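Local coordinates for protein minor fimbrium anchoring subunit Mfa2 (Porphyromonas gingivalis, PDB 5NFI) that tethers minor fimbriae of a periodontal pathogen to the outer membrane by interacting with the shaft subunit Mfa1, and regulates fimbrial length, at residues Thr143-Val148 with Arg197-Thr202; Thr105-Thr110 with Thr182-Glu187; Arg3-Asn8 with Ile58-Asp63; Pro118-Lys123 with Ile133-Asn138. All blocks are in the same frame, centred on the assembly; numbering follows the deposited sequence.

Interaction 1: Thr143-Val148 with Arg197-Thr202; sequences TNRVTV and RAFFTT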
loop_
_atom_site.group_PDB
_atom_site.type_symbol
_atom_site.label_atom_id
_atom_site.label_comp_id
_atom_site.label_asym_id
_atom_site.label_seq_id
_atom_site.Cartn_x
_atom_site.Cartn_y
_atom_site.Cartn_z
ATOM N N THR A 143 1.434 -2.522 0.753
ATOM C CA THR A 143 1.771 -2.494 2.170
ATOM C C THR A 143 3.204 -1.974 2.383
ATOM O O THR A 143 4.108 -2.164 1.546
ATOM C CB THR A 143 1.655 -3.870 2.845
ATOM O OG1 THR A 143 1.951 -4.893 1.892
ATOM C CG2 THR A 143 0.273 -4.091 3.453
ATOM N N ASN A 144 3.392 -1.297 3.507
ATOM C CA ASN A 144 4.689 -0.772 3.893
ATOM C C ASN A 144 4.879 -1.070 5.343
ATOM O O ASN A 144 3.967 -0.889 6.129
ATOM C CB ASN A 144 4.784 0.722 3.651
ATOM C CG ASN A 144 4.761 1.065 2.200
ATOM O OD1 ASN A 144 5.764 0.916 1.508
ATOM N ND2 ASN A 144 3.624 1.566 1.730
ATOM N N ARG A 145 6.064 -1.543 5.680
ATOM C CA ARG A 145 6.428 -1.820 7.053
ATOM C C ARG A 145 7.329 -0.696 7.512
ATOM O O ARG A 145 8.379 -0.448 6.923
ATOM C CB ARG A 145 7.118 -3.183 7.177
ATOM C CG ARG A 145 6.195 -4.352 6.873
ATOM C CD ARG A 145 6.980 -5.568 6.435
ATOM N NE ARG A 145 7.591 -5.366 5.122
ATOM C CZ ARG A 145 6.955 -5.526 3.960
ATOM N NH1 ARG A 145 7.596 -5.306 2.814
ATOM N NH2 ARG A 145 5.679 -5.904 3.937
ATOM N N VAL A 146 6.894 0.006 8.546
ATOM C CA VAL A 146 7.580 1.202 8.992
ATOM C C VAL A 146 7.957 1.096 10.461
ATOM O O VAL A 146 7.086 1.062 11.330
ATOM C CB VAL A 146 6.716 2.469 8.783
ATOM C CG1 VAL A 146 7.550 3.710 9.014
ATOM C CG2 VAL A 146 6.112 2.498 7.386
ATOM N N THR A 147 9.259 1.042 10.723
ATOM C CA THR A 147 9.777 1.033 12.078
ATOM C C THR A 147 10.255 2.435 12.470
ATOM O O THR A 147 10.959 3.113 11.703
ATOM C CB THR A 147 10.937 0.043 12.224
ATOM O OG1 THR A 147 10.597 -1.187 11.572
ATOM C CG2 THR A 147 11.234 -0.227 13.688
ATOM N N VAL A 148 9.884 2.868 13.663
ATOM C CA VAL A 148 10.253 4.188 14.115
ATOM C C VAL A 148 10.813 4.124 15.529
ATOM O O VAL A 148 10.220 3.515 16.410
ATOM C CB VAL A 148 9.057 5.147 14.083
ATOM C CG1 VAL A 148 9.451 6.510 14.648
ATOM C CG2 VAL A 148 8.533 5.283 12.671
ATOM N N ARG A 197 10.651 2.156 20.483
ATOM C CA ARG A 197 10.555 1.648 19.117
ATOM C C ARG A 197 9.124 1.215 18.831
ATOM O O ARG A 197 8.513 0.543 19.644
ATOM C CB ARG A 197 11.523 0.479 18.922
ATOM C CG ARG A 197 12.072 0.291 17.511
ATOM C CD ARG A 197 12.946 -0.967 17.476
ATOM N NE ARG A 197 13.635 -1.223 16.205
ATOM C CZ ARG A 197 14.805 -0.679 15.864
ATOM N NH1 ARG A 197 15.404 0.186 16.687
ATOM N NH2 ARG A 197 15.376 -0.982 14.696
ATOM N N ALA A 198 8.594 1.602 17.677
ATOM C CA ALA A 198 7.244 1.252 17.265
ATOM C C ALA A 198 7.246 0.649 15.849
ATOM O O ALA A 198 8.001 1.091 14.973
ATOM C CB ALA A 198 6.345 2.474 17.324
ATOM N N PHE A 199 6.402 -0.363 15.628
ATOM C CA PHE A 199 6.288 -0.965 14.301
ATOM C C PHE A 199 4.874 -0.846 13.718
ATOM O O PHE A 199 3.892 -1.267 14.334
ATOM C CB PHE A 199 6.716 -2.427 14.342
ATOM C CG PHE A 199 6.613 -3.121 13.012
ATOM C CD1 PHE A 199 7.637 -3.031 12.089
ATOM C CD2 PHE A 199 5.480 -3.856 12.678
ATOM C CE1 PHE A 199 7.535 -3.674 10.859
ATOM C CE2 PHE A 199 5.370 -4.485 11.456
ATOM C CZ PHE A 199 6.397 -4.400 10.546
ATOM N N PHE A 200 4.787 -0.272 12.523
ATOM C CA PHE A 200 3.512 -0.065 11.849
ATOM C C PHE A 200 3.465 -0.833 10.532
ATOM O O PHE A 200 4.453 -0.888 9.796
ATOM C CB PHE A 200 3.269 1.421 11.552
ATOM C CG PHE A 200 3.360 2.304 12.747
ATOM C CD1 PHE A 200 4.588 2.755 13.201
ATOM C CD2 PHE A 200 2.219 2.693 13.419
ATOM C CE1 PHE A 200 4.668 3.574 14.310
ATOM C CE2 PHE A 200 2.291 3.517 14.537
ATOM C CZ PHE A 200 3.505 3.953 14.984
ATOM N N THR A 201 2.321 -1.417 10.221
ATOM C CA THR A 201 2.113 -1.858 8.868
ATOM C C THR A 201 1.011 -0.997 8.282
ATOM O O THR A 201 -0.141 -1.032 8.735
ATOM C CB THR A 201 1.742 -3.347 8.765
ATOM O OG1 THR A 201 2.750 -4.139 9.395
ATOM C CG2 THR A 201 1.651 -3.742 7.308
ATOM N N THR A 202 1.362 -0.205 7.284
ATOM C CA THR A 202 0.376 0.668 6.696
ATOM C C THR A 202 0.213 0.293 5.230
ATOM O O THR A 202 0.906 -0.586 4.732
ATOM C CB THR A 202 0.774 2.147 6.848
ATOM O OG1 THR A 202 -0.237 2.981 6.271
ATOM C CG2 THR A 202 2.090 2.418 6.161
#
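Residues 144-148 and 197-202 run antiparallel, their axes 163° apart and 4.8 Å at closest approach, joined by six backbone hydrogen bonds in the hydrogen-bonded pairs Asn144-Thr202, Val146-Phe200 and Val148-Ala198. On the face bearing Arg145, Thr147, Phe199 and Thr201, the Phe199 ring leans across the ladder because its CG is anti to the backbone N (chi1 179°). Thr147 OG1 meets the ring's edge in its plane, 3.5 Å from Phe199 CD1, while Arg145 CB lies 3.7 Å from Phe199 CZ. Arg145 and Phe199 extend side by side in the same direction, but the Arg145 guanidinium finds its salt bridges with Glu141 and Asp249. Near the other end, Thr147 CG2 packs 3.6 Å from Arg197 NE. The opposite face carries Val146, Val148, Ala198 and Phe200, with Ile161 of strand 159-165 packed on the last three; Asn144 and Thr202 make its end polar, Asn144 ND2 bonding to Leu203 O and Thr202 OG1 to Asn167. The two faces thus differ in chemistry: the Val146, Val148, Ala198 and Phe200 part is apolar, consistent with the interior of a transthyretin-like beta sandwich, and the other face combines aliphatic stems and an aromatic ring with charged ends.

Interaction 2: Thr105-Thr110 with Thr182-Glu187; sequences TNIDGT and TYYPGE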
loop_
_atom_site.group_PDB
_atom_site.type_symbol
_atom_site.label_atom_id
_atom_site.label_comp_id
_atom_site.label_asym_id
_atom_site.label_seq_id
_atom_site.Cartn_x
_atom_site.Cartn_y
_atom_site.Cartn_z
ATOM N N THR A 105 -7.658 -1.770 11.518
ATOM C CA THR A 105 -7.431 -3.125 11.991
ATOM C C THR A 105 -5.949 -3.429 11.832
ATOM O O THR A 105 -5.294 -2.929 10.915
ATOM C CB THR A 105 -8.263 -4.168 11.221
ATOM O OG1 THR A 105 -8.036 -5.478 11.770
ATOM C CG2 THR A 105 -7.880 -4.181 9.768
ATOM N N ASN A 106 -5.396 -4.225 12.732
ATOM C CA ASN A 106 -3.970 -4.501 12.660
ATOM C C ASN A 106 -3.630 -5.399 11.484
ATOM O O ASN A 106 -4.067 -6.552 11.449
ATOM C CB ASN A 106 -3.492 -5.151 13.940
ATOM C CG ASN A 106 -2.053 -5.562 13.868
ATOM O OD1 ASN A 106 -1.252 -4.954 13.164
ATOM N ND2 ASN A 106 -1.712 -6.619 14.587
ATOM N N ILE A 107 -2.839 -4.891 10.540
ATOM C CA ILE A 107 -2.530 -5.669 9.359
ATOM C C ILE A 107 -1.062 -6.082 9.272
ATOM O O ILE A 107 -0.578 -6.428 8.189
ATOM C CB ILE A 107 -2.923 -4.915 8.056
ATOM C CG1 ILE A 107 -2.048 -3.676 7.842
ATOM C CG2 ILE A 107 -4.445 -4.629 8.018
ATOM C CD1 ILE A 107 -2.428 -2.881 6.645
ATOM N N ASP A 108 -0.365 -6.084 10.408
ATOM C CA ASP A 108 1.010 -6.602 10.432
ATOM C C ASP A 108 0.993 -8.001 9.863
ATOM O O ASP A 108 0.052 -8.744 10.077
ATOM C CB ASP A 108 1.625 -6.647 11.846
ATOM C CG ASP A 108 1.609 -5.299 12.554
ATOM O OD1 ASP A 108 1.744 -4.240 11.888
ATOM O OD2 ASP A 108 1.454 -5.301 13.800
ATOM N N GLY A 109 2.047 -8.350 9.138
ATOM C CA GLY A 109 2.220 -9.695 8.645
ATOM C C GLY A 109 1.390 -9.997 7.414
ATOM O O GLY A 109 1.307 -11.148 7.009
ATOM N N THR A 110 0.771 -8.978 6.827
ATOM C CA THR A 110 0.047 -9.145 5.576
ATOM C C THR A 110 0.669 -8.337 4.444
ATOM O O THR A 110 1.185 -7.250 4.647
ATOM C CB THR A 110 -1.427 -8.720 5.700
ATOM O OG1 THR A 110 -1.538 -7.309 5.479
ATOM C CG2 THR A 110 -1.992 -9.086 7.059
ATOM N N THR A 182 -6.329 7.646 8.654
ATOM C CA THR A 182 -6.458 6.402 9.376
ATOM C C THR A 182 -5.243 6.232 10.259
ATOM O O THR A 182 -4.106 6.331 9.794
ATOM C CB THR A 182 -6.560 5.192 8.425
ATOM O OG1 THR A 182 -7.687 5.343 7.556
ATOM C CG2 THR A 182 -6.698 3.915 9.205
ATOM N N TYR A 183 -5.469 5.977 11.533
ATOM C CA TYR A 183 -4.353 5.722 12.412
ATOM C C TYR A 183 -3.999 4.248 12.340
ATOM O O TYR A 183 -4.885 3.405 12.326
ATOM C CB TYR A 183 -4.680 6.169 13.840
ATOM C CG TYR A 183 -4.539 7.656 13.994
ATOM C CD1 TYR A 183 -5.583 8.512 13.680
ATOM C CD2 TYR A 183 -3.334 8.215 14.416
ATOM C CE1 TYR A 183 -5.441 9.891 13.804
ATOM C CE2 TYR A 183 -3.179 9.589 14.545
ATOM C CZ TYR A 183 -4.232 10.421 14.234
ATOM O OH TYR A 183 -4.066 11.784 14.357
ATOM N N TYR A 184 -2.705 3.943 12.272
ATOM C CA TYR A 184 -2.267 2.544 12.258
ATOM C C TYR A 184 -1.669 2.087 13.593
ATOM O O TYR A 184 -0.881 2.814 14.216
ATOM C CB TYR A 184 -1.266 2.313 11.126
ATOM C CG TYR A 184 -1.929 2.366 9.779
ATOM C CD1 TYR A 184 -2.091 3.572 9.117
ATOM C CD2 TYR A 184 -2.424 1.212 9.181
ATOM C CE1 TYR A 184 -2.706 3.629 7.894
ATOM C CE2 TYR A 184 -3.038 1.258 7.958
ATOM C CZ TYR A 184 -3.176 2.466 7.315
ATOM O OH TYR A 184 -3.798 2.517 6.092
ATOM N N PRO A 185 -2.046 0.866 14.023
ATOM C CA PRO A 185 -1.725 0.289 15.330
ATOM C C PRO A 185 -0.231 0.152 15.550
ATOM O O PRO A 185 0.402 -0.733 14.979
ATOM C CB PRO A 185 -2.386 -1.086 15.282
ATOM C CG PRO A 185 -3.356 -1.023 14.168
ATOM C CD PRO A 185 -2.771 -0.092 13.177
ATOM N N GLY A 186 0.320 1.021 16.389
ATOM C CA GLY A 186 1.743 1.023 16.655
ATOM C C GLY A 186 2.145 0.182 17.843
ATOM O O GLY A 186 2.168 0.659 18.977
ATOM N N GLU A 187 2.469 -1.079 17.585
ATOM C CA GLU A 187 2.942 -1.952 18.644
ATOM C C GLU A 187 4.374 -1.560 19.017
ATOM O O GLU A 187 5.211 -1.294 18.142
ATOM C CB GLU A 187 2.830 -3.415 18.219
ATOM C CG GLU A 187 1.376 -3.823 17.986
ATOM C CD GLU A 187 0.481 -3.585 19.210
ATOM O OE1 GLU A 187 0.892 -3.940 20.340
ATOM O OE2 GLU A 187 -0.627 -3.021 19.041
#
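Ile107 CD1 approaches the Tyr184 ring on a slant, 4.4 Å from Tyr184 CE2, while Thr182 CG2 sits 4.2 Å above the plane of that ring, displaced toward its rim. Leu97 and Ala104 also touch the Tyr184 side chain, and its hydroxyl is hydrogen-bonded to Asn167. The Ile107 methyl gets to the tyrosine because CG1 stands between the backbone N and the carbonyl carbon (chi1 67°) and the chain then runs on extended to CD1. Next along the chain, Pro185 turns its ring toward 105-110: Pro185 CG lies 3.8 Å from Asn106 CA and 4.1 Å from Asn106 CB, an apolar contact with the backbone and the base of the side chain. No hydrogen bond crosses between the segments.

The 105-110 loop links strand 103-104 to strand 113-122 and contains a type II beta turn from Ile107 to Thr110, with Gly109 at its third position in the positive-phi conformation expected there (phi 79°). Ile107 O accepts twice at this turn, from Thr110 N at 3.2 Å and from Thr110 OG1 at 3.0 Å, the latter bond falling on a lone pair in the carbonyl plane. Asp108, at the second position of the turn, hydrogen-bonds through OD1 to Thr201 OG1 of strand 196-202, the neighbour of strand 182-190. Its other oxygen, OD2, comes no nearer than 4.4 Å to Glu187 CG. The carboxylates of Asp108 and Glu187, like in charge, are not in contact, and Glu187 is poorly ordered, so its position is uncertain.

Interaction 3: Arg3-Asn8 with Ile58-Asp63; sequences RGVYVN and IPLEKD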
loop_
_atom_site.group_PDB
_atom_site.type_symbol
_atom_site.label_atom_id
_atom_site.label_comp_id
_atom_site.label_asym_id
_atom_site.label_seq_id
_atom_site.Cartn_x
_atom_site.Cartn_y
_atom_site.Cartn_z
ATOM N N ARG A 3 -14.206 -17.087 -24.887
ATOM C CA ARG A 3 -13.059 -16.193 -25.049
ATOM C C ARG A 3 -12.513 -15.653 -23.711
ATOM O O ARG A 3 -13.199 -15.661 -22.679
ATOM C CB ARG A 3 -13.429 -15.013 -25.956
ATOM C CG ARG A 3 -14.146 -15.384 -27.254
ATOM C CD ARG A 3 -13.794 -14.408 -28.341
ATOM N NE ARG A 3 -12.376 -14.478 -28.651
ATOM C CZ ARG A 3 -11.781 -13.693 -29.536
ATOM N NH1 ARG A 3 -12.494 -12.785 -30.185
ATOM N NH2 ARG A 3 -10.481 -13.814 -29.773
ATOM N N GLY A 4 -11.278 -15.157 -23.739
ATOM C CA GLY A 4 -10.652 -14.649 -22.538
ATOM C C GLY A 4 -9.188 -14.310 -22.700
ATOM O O GLY A 4 -8.589 -14.569 -23.739
ATOM N N VAL A 5 -8.632 -13.704 -21.653
ATOM C CA VAL A 5 -7.230 -13.302 -21.605
ATOM C C VAL A 5 -6.473 -14.183 -20.628
ATOM O O VAL A 5 -6.878 -14.302 -19.482
ATOM C CB VAL A 5 -7.048 -11.831 -21.130
ATOM C CG1 VAL A 5 -5.593 -11.409 -21.265
ATOM C CG2 VAL A 5 -7.942 -10.895 -21.902
ATOM N N TYR A 6 -5.373 -14.790 -21.051
ATOM C CA TYR A 6 -4.509 -15.427 -20.072
ATOM C C TYR A 6 -3.560 -14.372 -19.517
ATOM O O TYR A 6 -2.973 -13.602 -20.269
ATOM C CB TYR A 6 -3.731 -16.598 -20.671
ATOM C CG TYR A 6 -4.583 -17.807 -20.972
ATOM C CD1 TYR A 6 -5.006 -18.657 -19.954
ATOM C CD2 TYR A 6 -4.960 -18.108 -22.278
ATOM C CE1 TYR A 6 -5.790 -19.772 -20.238
ATOM C CE2 TYR A 6 -5.728 -19.201 -22.558
ATOM C CZ TYR A 6 -6.146 -20.033 -21.540
ATOM O OH TYR A 6 -6.921 -21.137 -21.837
ATOM N N VAL A 7 -3.429 -14.337 -18.195
ATOM C CA VAL A 7 -2.598 -13.339 -17.538
ATOM C C VAL A 7 -1.535 -13.987 -16.667
ATOM O O VAL A 7 -1.816 -14.880 -15.867
ATOM C CB VAL A 7 -3.427 -12.379 -16.669
ATOM C CG1 VAL A 7 -2.520 -11.364 -16.011
ATOM C CG2 VAL A 7 -4.467 -11.665 -17.506
ATOM N N ASN A 8 -0.306 -13.524 -16.859
ATOM C CA ASN A 8 0.839 -13.958 -16.088
ATOM C C ASN A 8 1.223 -12.902 -15.059
ATOM O O ASN A 8 1.317 -11.709 -15.376
ATOM C CB ASN A 8 2.019 -14.235 -17.005
ATOM C CG ASN A 8 3.285 -14.503 -16.239
ATOM O OD1 ASN A 8 4.067 -13.587 -15.960
ATOM N ND2 ASN A 8 3.491 -15.764 -15.870
ATOM N N ILE A 58 -8.853 -15.138 -17.674
ATOM C CA ILE A 58 -9.826 -14.120 -17.330
ATOM C C ILE A 58 -10.888 -14.145 -18.420
ATOM O O ILE A 58 -10.659 -13.668 -19.538
ATOM C CB ILE A 58 -9.188 -12.709 -17.227
ATOM C CG1 ILE A 58 -7.942 -12.733 -16.336
ATOM C CG2 ILE A 58 -10.174 -11.701 -16.691
ATOM C CD1 ILE A 58 -8.197 -13.287 -14.944
ATOM N N PRO A 59 -12.034 -14.765 -18.119
ATOM C CA PRO A 59 -13.166 -14.837 -19.041
ATOM C C PRO A 59 -13.601 -13.473 -19.568
ATOM O O PRO A 59 -13.717 -12.522 -18.786
ATOM C CB PRO A 59 -14.259 -15.460 -18.179
ATOM C CG PRO A 59 -13.518 -16.347 -17.269
ATOM C CD PRO A 59 -12.234 -15.645 -16.956
ATOM N N LEU A 60 -13.803 -13.394 -20.883
ATOM C CA LEU A 60 -14.424 -12.240 -21.526
ATOM C C LEU A 60 -15.409 -12.781 -22.553
ATOM O O LEU A 60 -15.490 -13.989 -22.740
ATOM C CB LEU A 60 -13.389 -11.337 -22.194
ATOM C CG LEU A 60 -12.238 -10.802 -21.347
ATOM C CD1 LEU A 60 -11.299 -10.054 -22.243
ATOM C CD2 LEU A 60 -12.768 -9.881 -20.284
ATOM N N GLU A 61 -16.160 -11.915 -23.224
ATOM C CA GLU A 61 -17.118 -12.400 -24.211
ATOM C C GLU A 61 -17.155 -11.562 -25.472
ATOM O O GLU A 61 -16.880 -12.056 -26.564
ATOM C CB GLU A 61 -18.514 -12.468 -23.600
ATOM C CG GLU A 61 -18.627 -13.537 -22.547
ATOM C CD GLU A 61 -19.934 -13.497 -21.822
ATOM O OE1 GLU A 61 -20.882 -12.861 -22.337
ATOM O OE2 GLU A 61 -20.004 -14.098 -20.731
ATOM N N LYS A 62 -17.521 -10.302 -25.326
ATOM C CA LYS A 62 -17.591 -9.420 -26.472
ATOM C C LYS A 62 -16.195 -8.900 -26.846
ATOM O O LYS A 62 -15.418 -8.479 -25.981
ATOM C CB LYS A 62 -18.556 -8.270 -26.178
ATOM C CG LYS A 62 -19.802 -8.709 -25.429
ATOM C CD LYS A 62 -21.055 -8.110 -26.028
ATOM C CE LYS A 62 -22.298 -8.884 -25.590
ATOM N NZ LYS A 62 -23.525 -8.552 -26.403
ATOM N N ASP A 63 -15.879 -8.951 -28.138
ATOM C CA ASP A 63 -14.635 -8.391 -28.672
ATOM C C ASP A 63 -14.414 -6.959 -28.188
ATOM O O ASP A 63 -15.370 -6.256 -27.874
ATOM C CB ASP A 63 -14.646 -8.419 -30.210
ATOM C CG ASP A 63 -14.973 -9.789 -30.770
ATOM O OD1 ASP A 63 -15.032 -10.761 -29.981
ATOM O OD2 ASP A 63 -15.168 -9.893 -32.007
#
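Val5 and Leu60 meet through branches placed by their first torsions: Val5 CG2 is anti to its carbonyl carbon, and Leu60 has CG likewise anti to the carbonyl carbon (chi1 -55°), so that Leu60 CD1 comes 3.5 Å from Val5 CG2 as the side chains cross. Farther along, Val7 CG2 packs 3.8 Å from Ile58 CG1. Val5 also packs on Val120, Ile133 and Thr135. The backbones run antiparallel, with axes 152° apart and 4.3 Å at their closest. Val5 and Ile58 form a hydrogen-bonded pair, with Val5 N to Ile58 O at 2.9 Å and Ile58 N to Val5 O at 2.8 Å. Gly4 faces Pro59 in the adjoining non-hydrogen-bonded pair.

At the Arg3 end, the Arg3 chain bends at chi2 and chi3 and carries NH1 toward Asp63. Asp63 OD1 lies at the edge of the guanidinium, near its plane, 3.3 Å from Arg3 NH1. This is a salt bridge whose hydrogen bond is weak and bent, and the carboxylate and guanidinium planes stand almost perpendicular. Arg3 NH1 is also hydrogen-bonded to Lys123 O. The amino-terminal strand is therefore joined to strand 56-60 by backbone bonds and packing of buried aliphatic side chains, with Arg3 NH1 divided between Asp63 OD1 and Lys123 O; because its bond to Asp63 is weak and bent, the ion pair is probably a secondary contribution.

Interaction 4: Pro118-Lys123 with Ile133-Asn138; sequences PVVELK and IHTRAN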
loop_
_atom_site.group_PDB
_atom_site.type_symbol
_atom_site.label_atom_id
_atom_site.label_comp_id
_atom_site.label_asym_id
_atom_site.label_seq_id
_atom_site.Cartn_x
_atom_site.Cartn_y
_atom_site.Cartn_z
ATOM N N PRO A 118 -1.283 -4.165 -19.366
ATOM C CA PRO A 118 -1.502 -3.237 -20.473
ATOM C C PRO A 118 -2.900 -3.420 -21.051
ATOM O O PRO A 118 -3.599 -4.364 -20.698
ATOM C CB PRO A 118 -0.420 -3.621 -21.489
ATOM C CG PRO A 118 -0.021 -5.018 -21.126
ATOM C CD PRO A 118 -0.228 -5.152 -19.646
ATOM N N VAL A 119 -3.307 -2.501 -21.912
ATOM C CA VAL A 119 -4.529 -2.664 -22.652
ATOM C C VAL A 119 -4.363 -3.817 -23.626
ATOM O O VAL A 119 -3.412 -3.849 -24.424
ATOM C CB VAL A 119 -4.893 -1.404 -23.430
ATOM C CG1 VAL A 119 -6.177 -1.636 -24.240
ATOM C CG2 VAL A 119 -5.027 -0.229 -22.497
ATOM N N VAL A 120 -5.288 -4.766 -23.555
ATOM C CA VAL A 120 -5.294 -5.906 -24.457
ATOM C C VAL A 120 -6.531 -5.835 -25.320
ATOM O O VAL A 120 -7.398 -4.987 -25.094
ATOM C CB VAL A 120 -5.256 -7.237 -23.694
ATOM C CG1 VAL A 120 -3.978 -7.331 -22.875
ATOM C CG2 VAL A 120 -6.474 -7.383 -22.805
ATOM N N GLU A 121 -6.626 -6.737 -26.290
ATOM C CA GLU A 121 -7.670 -6.646 -27.294
ATOM C C GLU A 121 -8.152 -7.996 -27.819
ATOM O O GLU A 121 -7.394 -8.712 -28.475
ATOM C CB GLU A 121 -7.161 -5.794 -28.445
ATOM C CG GLU A 121 -8.109 -5.611 -29.593
ATOM C CD GLU A 121 -7.465 -4.764 -30.656
ATOM O OE1 GLU A 121 -6.372 -4.220 -30.351
ATOM O OE2 GLU A 121 -8.009 -4.667 -31.784
ATOM N N LEU A 122 -9.408 -8.336 -27.517
ATOM C CA LEU A 122 -10.094 -9.436 -28.198
ATOM C C LEU A 122 -10.503 -9.007 -29.596
ATOM O O LEU A 122 -11.282 -8.058 -29.745
ATOM C CB LEU A 122 -11.338 -9.879 -27.441
ATOM C CG LEU A 122 -11.217 -10.929 -26.347
ATOM C CD1 LEU A 122 -12.584 -11.567 -26.135
ATOM C CD2 LEU A 122 -10.166 -11.959 -26.700
ATOM N N LYS A 123 -10.003 -9.700 -30.613
ATOM C CA LYS A 123 -10.275 -9.286 -31.981
ATOM C C LYS A 123 -11.330 -10.212 -32.592
ATOM O O LYS A 123 -11.550 -11.314 -32.094
ATOM C CB LYS A 123 -8.989 -9.292 -32.802
ATOM C CG LYS A 123 -8.035 -8.142 -32.490
ATOM C CD LYS A 123 -6.584 -8.596 -32.645
ATOM C CE LYS A 123 -5.655 -7.470 -33.074
ATOM N NZ LYS A 123 -4.328 -8.025 -33.474
ATOM N N ILE A 133 -6.255 -14.452 -25.880
ATOM C CA ILE A 133 -5.030 -13.667 -25.945
ATOM C C ILE A 133 -4.221 -13.852 -24.667
ATOM O O ILE A 133 -4.643 -14.548 -23.744
ATOM C CB ILE A 133 -5.317 -12.175 -26.176
ATOM C CG1 ILE A 133 -6.043 -11.569 -24.982
ATOM C CG2 ILE A 133 -6.151 -11.986 -27.429
ATOM C CD1 ILE A 133 -6.558 -10.188 -25.261
ATOM N N HIS A 134 -3.040 -13.253 -24.631
ATOM C CA HIS A 134 -2.194 -13.329 -23.449
ATOM C C HIS A 134 -1.674 -11.963 -23.071
ATOM O O HIS A 134 -1.636 -11.060 -23.902
ATOM C CB HIS A 134 -1.030 -14.281 -23.677
ATOM C CG HIS A 134 -1.453 -15.698 -23.883
ATOM N ND1 HIS A 134 -1.207 -16.693 -22.962
ATOM C CD2 HIS A 134 -2.118 -16.288 -24.904
ATOM C CE1 HIS A 134 -1.695 -17.836 -23.409
ATOM N NE2 HIS A 134 -2.253 -17.618 -24.587
ATOM N N THR A 135 -1.281 -11.825 -21.809
ATOM C CA THR A 135 -0.658 -10.613 -21.316
ATOM C C THR A 135 0.042 -10.902 -19.989
ATOM O O THR A 135 -0.111 -11.983 -19.426
ATOM C CB THR A 135 -1.686 -9.483 -21.135
ATOM O OG1 THR A 135 -1.012 -8.244 -20.879
ATOM C CG2 THR A 135 -2.632 -9.793 -19.985
ATOM N N ARG A 136 0.833 -9.937 -19.522
ATOM C CA ARG A 136 1.508 -9.997 -18.230
ATOM C C ARG A 136 1.096 -8.789 -17.405
ATOM O O ARG A 136 0.756 -7.741 -17.968
ATOM C CB ARG A 136 3.031 -10.008 -18.390
ATOM C CG ARG A 136 3.563 -11.180 -19.151
ATOM C CD ARG A 136 5.065 -11.092 -19.400
ATOM N NE ARG A 136 5.881 -11.300 -18.202
ATOM C CZ ARG A 136 6.769 -10.431 -17.706
ATOM N NH1 ARG A 136 6.980 -9.258 -18.298
ATOM N NH2 ARG A 136 7.471 -10.747 -16.624
ATOM N N ALA A 137 1.150 -8.928 -16.079
ATOM C CA ALA A 137 0.865 -7.819 -15.168
ATOM C C ALA A 137 1.882 -7.750 -14.029
ATOM O O ALA A 137 2.250 -8.774 -13.465
ATOM C CB ALA A 137 -0.537 -7.947 -14.613
ATOM N N ASN A 138 2.327 -6.540 -13.691
ATOM C CA ASN A 138 3.339 -6.341 -12.647
ATOM C C ASN A 138 2.721 -5.986 -11.291
ATOM O O ASN A 138 2.168 -4.897 -11.101
ATOM C CB ASN A 138 4.326 -5.254 -13.069
ATOM C CG ASN A 138 5.513 -5.109 -12.103
ATOM O OD1 ASN A 138 5.517 -5.659 -10.998
ATOM N ND2 ASN A 138 6.519 -4.354 -12.526
#
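Ile133 and Val120 cross obliquely, and the isoleucine reaches over by its long branch: CG1 stands between the backbone N and the carbonyl carbon (chi1 66°), and the extended second torsion delivers Ile133 CD1 to 3.6 Å from Val120 CB. The same methyl lies equally close to Glu121 N, so it covers backbone as well as side chain. The other branch, Ile133 CG2, meets Leu122 CD2 at 4.1 Å, again crossing aslant. Ile133 is thereby set against three consecutive residues, 120-122.

Val120 and Thr135 cross at about a right angle, with Val120 CG1 3.6 Å from Thr135 CB. Pro118 and Thr135 instead slide past each other in opposite directions, the hydroxyl oxygen Thr135 OG1 lying 3.4 Å from Pro118 CG. Thr135 also touches Val7 of neighbouring strand 3-10.

The strands 113-122 and 133-151 are the arms of a beta hairpin, yet in this part they run side by side but set apart: the axes of 120-122 and 133-138 are nearly antiparallel (168°) but 7.8 Å apart at closest approach, and no hydrogen bond joins the two segments. Each arm has other backbone partners: Val120 and Leu122 bond to Tyr66 and Gly64, while Ile133 and Thr135 bond to strand 3-10. Cohesion between the segments consequently rests on van der Waals packing of branched aliphatic side chains and a proline, which bridges a gap too wide for a beta ladder.

How the interactions relate
The contacts form two clusters on opposite sides of the chain's centre. Interactions 3 and 4 have centres 9 Å apart and touch, in part through neighbouring strands 3-10 and 133-151; interactions 1 and 2 lie 8 Å apart and touch, in part through neighbouring strands 182-190 and 196-202. Between clusters, centres are 35 to 38 Å apart. Strand 133-151, interrupted along its length, serves both interaction 4 and interaction 1 and so runs from one cluster to the other. Interaction 3 closes first along the chain; interaction 4 falls wholly between the two segments of interaction 2, whereas interactions 1 and 2 alternate. Distant sequence regions thus interlock within one elongated, strand-rich subunit.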